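Side-chain contact in TfuA domain-containing protein (Methanosarcina acetivorans, PDB 6XP8), which takes part in peptide backbone thioamidation, probably as the partner of a YcaO enzyme: residues V129-T134 and D154-T159. Sequence-based numbering, arbitrary orientation.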
# COMPACT_ATOMS: atom_id res chain seq x y z
N VAL A 129 -5.60 5.57 0.88
CA VAL A 129 -4.83 6.21 -0.20
C VAL A 129 -5.45 6.06 -1.60
O VAL A 129 -5.47 7.02 -2.36
CB VAL A 129 -3.32 5.83 -0.23
CG1 VAL A 129 -2.59 6.44 0.96
CG2 VAL A 129 -3.11 4.33 -0.30
N ASN A 130 -5.97 4.86 -1.90
CA ASN A 130 -6.71 4.59 -3.15
C ASN A 130 -8.01 5.40 -3.20
O ASN A 130 -8.37 5.91 -4.26
CB ASN A 130 -7.03 3.09 -3.31
CG ASN A 130 -5.84 2.26 -3.81
OD1 ASN A 130 -4.68 2.69 -3.76
ND2 ASN A 130 -6.13 1.04 -4.23
N ILE A 131 -8.71 5.51 -2.06
CA ILE A 131 -9.95 6.30 -1.97
C ILE A 131 -9.65 7.78 -2.25
O ILE A 131 -10.36 8.42 -3.04
CB ILE A 131 -10.68 6.10 -0.60
CG1 ILE A 131 -11.19 4.65 -0.48
CG2 ILE A 131 -11.83 7.08 -0.42
CD1 ILE A 131 -11.49 4.20 0.94
N ARG A 132 -8.58 8.30 -1.64
CA ARG A 132 -8.12 9.68 -1.85
C ARG A 132 -7.92 9.98 -3.34
O ARG A 132 -8.47 10.95 -3.87
CB ARG A 132 -6.82 9.95 -1.08
CG ARG A 132 -6.97 10.03 0.44
CD ARG A 132 -5.66 10.45 1.09
NE ARG A 132 -5.74 10.51 2.55
CZ ARG A 132 -6.24 11.53 3.26
NH1 ARG A 132 -6.76 12.60 2.66
NH2 ARG A 132 -6.24 11.46 4.59
N GLU A 133 -7.15 9.12 -4.00
CA GLU A 133 -6.79 9.29 -5.41
C GLU A 133 -7.96 9.07 -6.36
O GLU A 133 -8.06 9.74 -7.40
CB GLU A 133 -5.62 8.37 -5.76
CG GLU A 133 -4.29 8.82 -5.18
CD GLU A 133 -3.86 10.18 -5.71
OE1 GLU A 133 -3.48 10.27 -6.89
OE2 GLU A 133 -3.91 11.16 -4.94
N THR A 134 -8.83 8.12 -6.01
CA THR A 134 -10.00 7.80 -6.83
C THR A 134 -11.07 8.89 -6.71
O THR A 134 -11.66 9.27 -7.72
CB THR A 134 -10.55 6.38 -6.52
OG1 THR A 134 -9.51 5.43 -6.77
CG2 THR A 134 -11.74 6.03 -7.40
N ASP A 154 -14.12 12.62 4.16
CA ASP A 154 -14.29 12.62 5.61
C ASP A 154 -14.97 11.35 6.12
O ASP A 154 -14.57 10.79 7.15
CB ASP A 154 -15.07 13.86 6.06
CG ASP A 154 -15.34 13.87 7.56
OD1 ASP A 154 -14.39 14.13 8.33
OD2 ASP A 154 -16.49 13.61 7.96
N LEU A 155 -16.01 10.90 5.40
CA LEU A 155 -16.70 9.65 5.74
C LEU A 155 -15.73 8.46 5.70
O LEU A 155 -15.71 7.66 6.63
CB LEU A 155 -17.91 9.41 4.82
CG LEU A 155 -18.74 8.11 5.01
CD1 LEU A 155 -19.26 7.94 6.44
CD2 LEU A 155 -19.89 8.03 4.01
N ALA A 156 -14.93 8.39 4.64
CA ALA A 156 -13.95 7.30 4.47
C ALA A 156 -12.93 7.28 5.61
O ALA A 156 -12.65 6.22 6.17
CB ALA A 156 -13.26 7.40 3.12
N ILE A 157 -12.40 8.45 5.95
CA ILE A 157 -11.47 8.61 7.09
C ILE A 157 -12.10 8.08 8.38
O ILE A 157 -11.44 7.42 9.18
CB ILE A 157 -10.99 10.09 7.24
CG1 ILE A 157 -10.16 10.51 6.01
CG2 ILE A 157 -10.19 10.30 8.52
CD1 ILE A 157 -9.98 12.01 5.84
N ASN A 158 -13.40 8.35 8.54
CA ASN A 158 -14.17 7.96 9.73
C ASN A 158 -14.86 6.59 9.64
O ASN A 158 -15.79 6.29 10.40
CB ASN A 158 -15.17 9.06 10.08
CG ASN A 158 -14.51 10.24 10.75
OD1 ASN A 158 -14.05 10.14 11.89
ND2 ASN A 158 -14.43 11.35 10.04
N THR A 159 -14.36 5.75 8.74
CA THR A 159 -14.86 4.38 8.57
C THR A 159 -13.78 3.40 9.01
O THR A 159 -12.62 3.50 8.58
CB THR A 159 -15.28 4.12 7.10
OG1 THR A 159 -16.31 5.04 6.75
CG2 THR A 159 -15.79 2.69 6.89
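With chi1 at -66°, I131 sets CG1 beside the backbone N and leaves CG2 anti to it, and that methyl is the branch that meets the CB of A156, 3.8 Å from I131 CG2. In both residues the bond from CA to CB is directed at the other helix, and within these segments the two helices come nearest at I131 and A156, 7.6 Å between their CA atoms. Both residues are buried. Y166 and L169 of helix 166-175 pack against I131 and A156 respectively, so a third helix adjoins this apolar point. One residue further along each chain, the contact changes character. R132 runs extended from CG to NE, which brings its guanidinium to the end of the I157 side chain; there R132 NH2 lies 4.0 Å from I157 CD1, the two side chains meeting at a slant. Its NE forms a salt bridge with E111, which, with a further hydrogen bond at NH2, probably restrains the guanidinium. The second helix ends just beyond: D154 O accepts hydrogen bonds from both N158 N and N158 ND2, from opposite faces of its plane, the side-chain bond measuring 2.9 Å from N158 ND2 to D154 O. With 120 Å² buried in all, the direct contact between the segments is small and without hydrogen bonds, its buried part being apolar; the arginine's charge is probably balanced largely by E111, while I157 meets it with a methyl group.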